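Long-range contacts in Mos1 transposase (Drosophila mauritiana, PDB 2F7T), which mediates cut-and-paste transposition of the Mos1 mariner element, the chain here being its catalytic domain: residues I34-E39 / A163-H168; I42-P47 / K71-C76; N107-L112 / L148-L153. All blocks are in the same frame, centred on the assembly; numbering follows the deposited sequence.

How the contacts relate
From the N terminus the chain passes through strand 34-43, which serves two contacts: residues 34-39 wait for helix 164-178, while residues 42-47 pair, after a loop of 23 residues, with 71-76 of the next strand, closing the short loop of contact 2. Helix 98-115 follows, and the end of helix 139-148 and the residues after it return to it in contact 3. Contacts 2 and 3 thus close one after the other, and contact 1, spanning 34-39 to 163-168, encloses both. All three reach the same mixed sheet. Glu39 of contact 1 packs on Met74 and Cys76 of contact 2, and Val35 touches Leu112 of contact 3.

Contact 1. Residues I34-E39 / A163-H168; sequences IVTGDE and APSDYH. With MG (magnesium ion), chain B.
Ser165 presses its CB against CB of Asp38, 3.6 Å away, and this is the tight heart of the contact between the strand and the first turn of the helix. Its OG, anti to the carbonyl carbon, lies over the backbone of Gly37, 3.5 Å from Gly37 C; Trp79 on the adjoining strand gives this hydroxyl a hydrogen bond through NE1. Beside it, Thr36 and Pro164 pack more distantly, and a water fills in between them and Ser165, donating to Thr36 OG1 and accepting from Ser165 N. Thr36 OG1 is also hydrogen-bonded to Leu129 O of strand 127-129. The axes of the short strand and helix segments run 69° apart, so the helix start crosses the strand and meets it over three residues, Thr36 to Asp38. This is the catalytic centre of the RNase H-like fold, where the acidic residues of the DDD motif are brought together from separate elements: Asp38 from the central strand, Asp131 beyond strand 127-129, and Asp166 from this helix. Toward the metal the packing gives way to water. Asp38 swings CG anti to its own nitrogen (chi1 -159°), which puts OD1 2.2 Å from the magnesium ion; Asp131 and four waters complete the shell. One of these waters donates to Glu39 OE2 and another to Glu39 O. The other oxygen, Asp38 OD2, lies 2.5 Å from Asp166 OD1, with the two carboxylate planes turned 60° apart and the side chains crossing at about a right angle. Asp166 does not bind this magnesium directly; it probably contributes to a second metal site.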
loop_
_atom_site.group_PDB
_atom_site.type_symbol
_atom_site.label_atom_id
_atom_site.label_comp_id
_atom_site.label_asym_id
_atom_site.label_seq_id
_atom_site.Cartn_x
_atom_site.Cartn_y
_atom_site.Cartn_z
ATOM N N ILE A 34 -5.434 -1.770 -25.771
ATOM C CA ILE A 34 -6.009 -1.818 -24.430
ATOM C C ILE A 34 -6.353 -0.431 -23.943
ATOM O O ILE A 34 -5.546 0.451 -23.984
ATOM C CB ILE A 34 -5.071 -2.506 -23.430
ATOM C CG1 ILE A 34 -4.899 -3.968 -23.860
ATOM C CG2 ILE A 34 -5.625 -2.303 -21.970
ATOM C CD1 ILE A 34 -3.922 -4.814 -23.005
ATOM N N VAL A 35 -7.594 -0.247 -23.531
ATOM C CA VAL A 35 -8.009 0.902 -22.745
ATOM C C VAL A 35 -8.381 0.308 -21.400
ATOM O O VAL A 35 -9.076 -0.758 -21.296
ATOM C CB VAL A 35 -9.290 1.541 -23.401
ATOM C CG1 VAL A 35 -9.836 2.735 -22.552
ATOM C CG2 VAL A 35 -8.917 2.002 -24.847
ATOM N N THR A 36 -7.893 0.949 -20.335
ATOM C CA THR A 36 -8.072 0.412 -19.000
ATOM C C THR A 36 -8.416 1.522 -18.009
ATOM O O THR A 36 -8.206 2.683 -18.273
ATOM C CB THR A 36 -6.815 -0.375 -18.614
ATOM O OG1 THR A 36 -7.109 -1.152 -17.454
ATOM C CG2 THR A 36 -5.566 0.588 -18.134
ATOM N N GLY A 37 -9.051 1.178 -16.912
ATOM C CA GLY A 37 -9.535 2.189 -16.002
ATOM C C GLY A 37 -9.784 1.624 -14.629
ATOM O O GLY A 37 -9.875 0.407 -14.477
ATOM N N ASP A 38 -9.873 2.500 -13.629
ATOM C CA ASP A 38 -10.206 2.123 -12.254
ATOM C C ASP A 38 -10.588 3.374 -11.487
ATOM O O ASP A 38 -10.368 4.518 -11.962
ATOM C CB ASP A 38 -8.967 1.571 -11.557
ATOM C CG ASP A 38 -9.321 0.686 -10.334
ATOM O OD1 ASP A 38 -10.514 0.278 -10.177
ATOM O OD2 ASP A 38 -8.457 0.342 -9.500
ATOM N N GLU A 39 -11.142 3.155 -10.290
ATOM C CA GLU A 39 -11.615 4.235 -9.388
ATOM C C GLU A 39 -10.652 4.305 -8.215
ATOM O O GLU A 39 -10.162 3.260 -7.749
ATOM C CB GLU A 39 -12.980 3.872 -8.792
ATOM C CG GLU A 39 -14.147 3.932 -9.761
ATOM C CD GLU A 39 -14.389 2.614 -10.526
ATOM O OE1 GLU A 39 -15.426 2.480 -11.260
ATOM O OE2 GLU A 39 -13.546 1.664 -10.370
ATOM N N ALA A 163 -3.717 -5.163 -12.836
ATOM C CA ALA A 163 -4.495 -4.037 -13.264
ATOM C C ALA A 163 -3.519 -2.863 -13.463
ATOM O O ALA A 163 -3.046 -2.317 -12.502
ATOM C CB ALA A 163 -5.532 -3.704 -12.147
ATOM N N PRO A 164 -3.189 -2.438 -14.684
ATOM C CA PRO A 164 -2.233 -1.355 -14.827
ATOM C C PRO A 164 -2.613 -0.048 -14.073
ATOM O O PRO A 164 -1.723 0.724 -13.695
ATOM C CB PRO A 164 -2.147 -1.142 -16.348
ATOM C CG PRO A 164 -2.613 -2.460 -16.944
ATOM C CD PRO A 164 -3.662 -2.943 -15.989
ATOM N N SER A 165 -3.899 0.223 -13.887
ATOM C CA SER A 165 -4.268 1.417 -13.150
ATOM C C SER A 165 -3.766 1.398 -11.720
ATOM O O SER A 165 -3.482 2.482 -11.163
ATOM C CB SER A 165 -5.767 1.600 -13.100
ATOM O OG SER A 165 -6.307 1.781 -14.404
ATOM N N ASP A 166 -3.660 0.194 -11.138
ATOM C CA ASP A 166 -3.302 0.059 -9.758
ATOM C C ASP A 166 -1.812 -0.068 -9.650
ATOM O O ASP A 166 -1.227 0.724 -8.988
ATOM C CB ASP A 166 -4.006 -1.138 -9.132
ATOM C CG ASP A 166 -5.532 -0.979 -9.162
ATOM O OD1 ASP A 166 -6.028 0.152 -9.142
ATOM O OD2 ASP A 166 -6.340 -1.887 -9.282
ATOM N N TYR A 167 -1.187 -1.040 -10.333
ATOM C CA TYR A 167 0.253 -1.253 -10.145
ATOM C C TYR A 167 1.076 -0.180 -10.768
ATOM O O TYR A 167 2.204 0.008 -10.359
ATOM C CB TYR A 167 0.738 -2.668 -10.592
ATOM C CG TYR A 167 0.728 -2.909 -12.088
ATOM C CD1 TYR A 167 -0.254 -3.731 -12.699
ATOM C CD2 TYR A 167 1.672 -2.336 -12.888
ATOM C CE1 TYR A 167 -0.230 -3.931 -14.076
ATOM C CE2 TYR A 167 1.659 -2.495 -14.297
ATOM C CZ TYR A 167 0.698 -3.282 -14.856
ATOM O OH TYR A 167 0.781 -3.524 -16.206
ATOM N N HIS A 168 0.533 0.584 -11.713
ATOM C CA HIS A 168 1.347 1.577 -12.365
ATOM C C HIS A 168 0.815 2.963 -12.126
ATOM O O HIS A 168 1.495 3.744 -11.466
ATOM C CB HIS A 168 1.453 1.307 -13.860
ATOM C CG HIS A 168 2.353 2.266 -14.604
ATOM N ND1 HIS A 168 3.715 2.117 -14.654
ATOM C CD2 HIS A 168 2.066 3.324 -15.420
ATOM C CE1 HIS A 168 4.241 3.063 -15.418
ATOM N NE2 HIS A 168 3.261 3.821 -15.881
HETATM MG MG MG B . -11.368 -1.130 -8.728
HETATM O O HOH W 1 -6.424 -0.887 -14.684
HETATM O O HOH W 2 -9.440 -1.224 -7.945
HETATM O O HOH W 3 -11.569 0.546 -7.664
HETATM O O HOH W 4 -13.351 -0.923 -9.238
HETATM O O HOH W 5 -12.233 -2.299 -7.051
#

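Contact 2. Residues I42-P47 / K71-C76; sequences IFFVNP and KKTMLC
Ile42 and Thr73 face each other as an antiparallel hydrogen-bonded pair: Ile42 N reaches Thr73 O at 2.7 Å, nearly straight (175°), and Thr73 N returns a bond to Ile42 O. That carbonyl is gripped twice, since Thr73 OG1 also donates to Ile42 O at 3.2 Å, tilted from its plane. On the same face Ile42 CD1 packs on Leu75 CB. The next pair, Phe43 with Lys72, is non-hydrogen-bonded, and Phe43 CE2 lies 3.6 Å from Lys72 CD, the side chains running alongside. This is the antiparallel pairing of strands 34-43 and 72-80, neighbours in the RNase H-like sheet; it continues past the first strand through Phe44 N to Lys71 O. Phe44 CG stands between its backbone N and carbonyl carbon (chi1 70°), which brings the ring over Lys71. Lys71 CB makes a CH-pi contact with one face, 3.8 Å from the Phe44 ring centroid, with Thr73 CG2 at the edge. The Lys71 chain bends until NZ donates a hydrogen bond to Asn46 OD1 (3.2 Å) from above the amide's carbonyl plane. Further out, Val188 and Leu192 of helix 185-198 cover Ile42, Pro92 and Phe182 touch Phe44, and Phe43 packs on Glu227 of the second subunit.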
loop_
_atom_site.group_PDB
_atom_site.type_symbol
_atom_site.label_atom_id
_atom_site.label_comp_id
_atom_site.label_asym_id
_atom_site.label_seq_id
_atom_site.Cartn_x
_atom_site.Cartn_y
_atom_site.Cartn_z
ATOM N N ILE A 42 -9.866 10.076 -3.395
ATOM C CA ILE A 42 -8.931 11.105 -2.993
ATOM C C ILE A 42 -9.556 11.946 -1.885
ATOM O O ILE A 42 -10.682 12.367 -2.010
ATOM C CB ILE A 42 -8.465 11.982 -4.166
ATOM C CG1 ILE A 42 -7.919 11.111 -5.300
ATOM C CG2 ILE A 42 -7.377 12.975 -3.689
ATOM C CD1 ILE A 42 -7.944 11.809 -6.620
ATOM N N PHE A 43 -8.791 12.173 -0.823
ATOM C CA PHE A 43 -9.239 12.858 0.387
ATOM C C PHE A 43 -8.769 14.309 0.450
ATOM O O PHE A 43 -7.612 14.627 0.203
ATOM C CB PHE A 43 -8.724 12.115 1.627
ATOM C CG PHE A 43 -9.244 10.708 1.735
ATOM C CD1 PHE A 43 -8.574 9.645 1.081
ATOM C CD2 PHE A 43 -10.425 10.443 2.439
ATOM C CE1 PHE A 43 -9.065 8.326 1.141
ATOM C CE2 PHE A 43 -10.918 9.143 2.527
ATOM C CZ PHE A 43 -10.238 8.077 1.879
ATOM N N PHE A 44 -9.700 15.186 0.787
ATOM C CA PHE A 44 -9.385 16.562 1.092
ATOM C C PHE A 44 -10.055 16.987 2.386
ATOM O O PHE A 44 -11.125 16.481 2.745
ATOM C CB PHE A 44 -9.779 17.481 -0.061
ATOM C CG PHE A 44 -11.242 17.647 -0.258
ATOM C CD1 PHE A 44 -11.934 18.643 0.428
ATOM C CD2 PHE A 44 -11.925 16.846 -1.166
ATOM C CE1 PHE A 44 -13.317 18.838 0.241
ATOM C CE2 PHE A 44 -13.295 17.034 -1.393
ATOM C CZ PHE A 44 -14.003 18.045 -0.686
ATOM N N VAL A 45 -9.414 17.932 3.076
ATOM C CA VAL A 45 -9.952 18.529 4.320
ATOM C C VAL A 45 -10.516 19.926 4.032
ATOM O O VAL A 45 -9.801 20.797 3.519
ATOM C CB VAL A 45 -8.872 18.561 5.444
ATOM C CG1 VAL A 45 -9.136 17.432 6.492
ATOM C CG2 VAL A 45 -7.388 18.525 4.849
ATOM N N ASN A 46 -11.805 20.139 4.304
ATOM C CA ASN A 46 -12.385 21.472 3.991
ATOM C C ASN A 46 -12.141 22.558 5.081
ATOM O O ASN A 46 -12.122 22.237 6.282
ATOM C CB ASN A 46 -13.840 21.435 3.417
ATOM C CG ASN A 46 -14.843 20.657 4.297
ATOM O OD1 ASN A 46 -16.025 20.559 3.944
ATOM N ND2 ASN A 46 -14.379 20.100 5.418
ATOM N N PRO A 47 -11.952 23.819 4.645
ATOM C CA PRO A 47 -11.434 24.919 5.498
ATOM C C PRO A 47 -11.343 24.706 7.038
ATOM O O PRO A 47 -12.362 24.602 7.741
ATOM C CB PRO A 47 -12.347 26.107 5.105
ATOM C CG PRO A 47 -12.856 25.726 3.626
ATOM C CD PRO A 47 -12.270 24.330 3.286
ATOM N N LYS A 71 -13.670 14.602 4.127
ATOM C CA LYS A 71 -14.214 14.652 2.766
ATOM C C LYS A 71 -13.366 13.864 1.727
ATOM O O LYS A 71 -12.151 13.769 1.843
ATOM C CB LYS A 71 -14.460 16.097 2.311
ATOM C CG LYS A 71 -15.534 16.854 3.126
ATOM C CD LYS A 71 -16.985 16.400 2.814
ATOM C CE LYS A 71 -17.712 17.329 1.812
ATOM N NZ LYS A 71 -17.959 18.735 2.254
ATOM N N LYS A 72 -14.037 13.279 0.735
ATOM C CA LYS A 72 -13.401 12.412 -0.248
ATOM C C LYS A 72 -14.176 12.478 -1.527
ATOM O O LYS A 72 -15.392 12.549 -1.483
ATOM C CB LYS A 72 -13.300 10.963 0.245
ATOM C CG LYS A 72 -14.624 10.258 0.649
ATOM C CD LYS A 72 -14.294 8.920 1.425
ATOM C CE LYS A 72 -15.429 7.857 1.405
ATOM N NZ LYS A 72 -14.887 6.438 1.606
ATOM N N THR A 73 -13.441 12.518 -2.644
ATOM C CA THR A 73 -13.948 12.420 -4.017
ATOM C C THR A 73 -13.441 11.139 -4.670
ATOM O O THR A 73 -12.341 10.668 -4.374
ATOM C CB THR A 73 -13.428 13.550 -4.845
ATOM O OG1 THR A 73 -12.018 13.642 -4.630
ATOM C CG2 THR A 73 -13.898 14.864 -4.290
ATOM N N MET A 74 -14.254 10.566 -5.550
ATOM C CA MET A 74 -13.821 9.413 -6.235
ATOM C C MET A 74 -13.291 9.838 -7.578
ATOM O O MET A 74 -14.049 10.393 -8.363
ATOM C CB MET A 74 -14.972 8.453 -6.352
ATOM C CG MET A 74 -14.654 7.179 -7.093
ATOM S SD MET A 74 -15.715 5.917 -6.411
ATOM C CE MET A 74 -14.517 5.375 -5.158
ATOM N N LEU A 75 -11.997 9.581 -7.820
ATOM C CA LEU A 75 -11.409 9.681 -9.158
ATOM C C LEU A 75 -11.731 8.446 -10.034
ATOM O O LEU A 75 -11.484 7.323 -9.645
ATOM C CB LEU A 75 -9.905 9.808 -9.061
ATOM C CG LEU A 75 -9.185 9.653 -10.407
ATOM C CD1 LEU A 75 -9.441 10.863 -11.266
ATOM C CD2 LEU A 75 -7.805 9.569 -10.079
ATOM N N CYS A 76 -12.301 8.641 -11.199
ATOM C CA CYS A 76 -12.632 7.542 -12.106
ATOM C C CYS A 76 -11.851 7.885 -13.352
ATOM O O CYS A 76 -12.075 8.937 -13.900
ATOM C CB CYS A 76 -14.124 7.605 -12.387
ATOM S SG CYS A 76 -15.125 7.393 -10.850
#

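Contact 3. Residues N107-L112 / L148-L153; sequences NLNRAL and LNWEVL
Leu148, the last residue of helix 139-148, opens the contact by setting its CD2 methyl against the amide of Asn109, 3.5 Å from Asn109 OD1. The two side chains run antiparallel alongside each other. The other Leu148 methyl, CD1, lies over one face of the Trp150 indole. The chain then leaves the helix at Asn149, whose positive phi turns it toward strand 151-152, and Trp150 follows with the bulk of the contact. With CG anti to the carbonyl carbon (chi1 -57°), the indole extends toward helix 98-115 and presents its six-membered ring to three side chains from about one turn of the helix. Leu108 CD2 approaches Trp150 CH2 at 3.7 Å, crossing obliquely. The Leu112 side chain points against the indole, its CD1 3.8 Å from Trp150 CZ2. Farther round, toward NE1, Asn109 ND2 comes to the ring edge, 3.4 Å from Trp150 CZ2, its amide plane turned 54° from the indole. A water bridges the two polar groups: it lies in the plane of the indole, accepting from Trp150 NE1 at 3.0 Å and from Asn109 ND2 at 2.7 Å. With an alanine here instead of Trp150, Leu108 and Leu112 would probably face a gap and the water would lose its indole donor. Beyond it, Glu151 turns away to pair with Arg24 in a salt bridge, and its backbone bonds to Val126 and Phe128 join strand 151-152 to strand 127-129. Trp150 touches helix 98-115 and also Leu145 of helix 139-148, its ring meeting Phe128 of strand 127-129, while Leu108 reaches on to Ile85 and Tyr86 of strand 83-89.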
loop_
_atom_site.group_PDB
_atom_site.type_symbol
_atom_site.label_atom_id
_atom_site.label_comp_id
_atom_site.label_asym_id
_atom_site.label_seq_id
_atom_site.Cartn_x
_atom_site.Cartn_y
_atom_site.Cartn_z
ATOM N N ASN A 107 -19.588 8.350 -22.185
ATOM C CA ASN A 107 -18.695 9.532 -22.259
ATOM C C ASN A 107 -17.266 9.222 -22.604
ATOM O O ASN A 107 -16.647 9.909 -23.408
ATOM C CB ASN A 107 -18.723 10.169 -20.898
ATOM C CG ASN A 107 -19.961 10.944 -20.705
ATOM O OD1 ASN A 107 -20.352 11.693 -21.614
ATOM N ND2 ASN A 107 -20.616 10.797 -19.547
ATOM N N LEU A 108 -16.747 8.136 -22.020
ATOM C CA LEU A 108 -15.417 7.625 -22.348
ATOM C C LEU A 108 -15.322 7.364 -23.827
ATOM O O LEU A 108 -14.345 7.668 -24.431
ATOM C CB LEU A 108 -15.124 6.377 -21.525
ATOM C CG LEU A 108 -13.928 5.532 -21.994
ATOM C CD1 LEU A 108 -12.642 6.348 -21.927
ATOM C CD2 LEU A 108 -13.878 4.234 -21.163
ATOM N N ASN A 109 -16.343 6.789 -24.400
ATOM C CA ASN A 109 -16.391 6.486 -25.804
ATOM C C ASN A 109 -16.411 7.734 -26.631
ATOM O O ASN A 109 -15.790 7.756 -27.673
ATOM C CB ASN A 109 -17.656 5.724 -26.142
ATOM C CG ASN A 109 -17.685 5.242 -27.580
ATOM O OD1 ASN A 109 -18.641 5.515 -28.316
ATOM N ND2 ASN A 109 -16.707 4.510 -27.966
ATOM N N ARG A 110 -17.117 8.767 -26.195
ATOM C CA ARG A 110 -17.103 10.014 -26.919
ATOM C C ARG A 110 -15.691 10.582 -26.921
ATOM O O ARG A 110 -15.290 11.107 -27.931
ATOM C CB ARG A 110 -18.030 11.030 -26.303
ATOM C CG ARG A 110 -19.539 10.762 -26.437
ATOM C CD ARG A 110 -20.396 12.091 -26.256
ATOM N NE ARG A 110 -21.829 11.823 -26.341
ATOM C CZ ARG A 110 -22.603 11.501 -25.276
ATOM N NH1 ARG A 110 -22.074 11.462 -24.025
ATOM N NH2 ARG A 110 -23.907 11.213 -25.459
ATOM N N ALA A 111 -14.965 10.493 -25.799
ATOM C CA ALA A 111 -13.589 11.011 -25.635
ATOM C C ALA A 111 -12.582 10.209 -26.466
ATOM O O ALA A 111 -11.652 10.791 -27.034
ATOM C CB ALA A 111 -13.180 10.999 -24.158
ATOM N N LEU A 112 -12.768 8.890 -26.575
ATOM C CA LEU A 112 -11.894 8.064 -27.403
ATOM C C LEU A 112 -12.002 8.463 -28.855
ATOM O O LEU A 112 -11.025 8.433 -29.612
ATOM C CB LEU A 112 -12.325 6.587 -27.386
ATOM C CG LEU A 112 -11.708 5.561 -26.473
ATOM C CD1 LEU A 112 -12.436 4.272 -26.695
ATOM C CD2 LEU A 112 -10.262 5.391 -26.779
ATOM N N LEU A 148 -21.245 -0.923 -27.459
ATOM C CA LEU A 148 -20.050 -0.245 -27.838
ATOM C C LEU A 148 -19.200 -1.266 -28.494
ATOM O O LEU A 148 -18.360 -0.918 -29.305
ATOM C CB LEU A 148 -19.316 0.233 -26.612
ATOM C CG LEU A 148 -19.928 1.396 -25.859
ATOM C CD1 LEU A 148 -19.222 1.622 -24.522
ATOM C CD2 LEU A 148 -19.971 2.646 -26.712
ATOM N N ASN A 149 -19.395 -2.533 -28.128
ATOM C CA ASN A 149 -18.681 -3.663 -28.722
ATOM C C ASN A 149 -17.160 -3.739 -28.497
ATOM O O ASN A 149 -16.356 -4.215 -29.354
ATOM C CB ASN A 149 -19.021 -3.894 -30.223
ATOM C CG ASN A 149 -18.956 -5.365 -30.576
ATOM O OD1 ASN A 149 -18.158 -5.753 -31.392
ATOM N ND2 ASN A 149 -19.744 -6.217 -29.852
ATOM N N TRP A 150 -16.760 -3.328 -27.323
ATOM C CA TRP A 150 -15.363 -3.474 -26.932
ATOM C C TRP A 150 -15.189 -4.886 -26.455
ATOM O O TRP A 150 -16.064 -5.439 -25.796
ATOM C CB TRP A 150 -15.000 -2.452 -25.804
ATOM C CG TRP A 150 -15.244 -1.020 -26.143
ATOM C CD1 TRP A 150 -15.391 -0.475 -27.413
ATOM C CD2 TRP A 150 -15.334 0.085 -25.225
ATOM N NE1 TRP A 150 -15.552 0.898 -27.332
ATOM C CE2 TRP A 150 -15.507 1.273 -26.004
ATOM C CE3 TRP A 150 -15.250 0.210 -23.813
ATOM C CZ2 TRP A 150 -15.592 2.543 -25.419
ATOM C CZ3 TRP A 150 -15.366 1.465 -23.242
ATOM C CH2 TRP A 150 -15.570 2.621 -24.051
ATOM N N GLU A 151 -14.046 -5.468 -26.755
ATOM C CA GLU A 151 -13.702 -6.731 -26.176
ATOM C C GLU A 151 -13.422 -6.596 -24.648
ATOM O O GLU A 151 -12.573 -5.801 -24.250
ATOM C CB GLU A 151 -12.498 -7.266 -26.893
ATOM C CG GLU A 151 -12.353 -8.740 -26.666
ATOM C CD GLU A 151 -11.043 -9.291 -27.150
ATOM O OE1 GLU A 151 -10.550 -10.272 -26.517
ATOM O OE2 GLU A 151 -10.519 -8.721 -28.122
ATOM N N VAL A 152 -14.114 -7.359 -23.801
ATOM C CA VAL A 152 -13.898 -7.242 -22.383
ATOM C C VAL A 152 -12.916 -8.327 -21.935
ATOM O O VAL A 152 -13.174 -9.521 -22.093
ATOM C CB VAL A 152 -15.171 -7.150 -21.573
ATOM C CG1 VAL A 152 -14.815 -7.089 -20.087
ATOM C CG2 VAL A 152 -15.960 -5.856 -21.973
ATOM N N LEU A 153 -11.737 -7.887 -21.494
ATOM C CA LEU A 153 -10.688 -8.802 -21.106
ATOM C C LEU A 153 -11.068 -9.441 -19.776
ATOM O O LEU A 153 -11.713 -8.819 -18.916
ATOM C CB LEU A 153 -9.438 -7.970 -21.021
ATOM C CG LEU A 153 -8.141 -8.388 -21.636
ATOM C CD1 LEU A 153 -8.304 -8.883 -23.071
ATOM C CD2 LEU A 153 -7.000 -7.357 -21.425
HETATM O O HOH W 6 -15.933 2.640 -29.799
#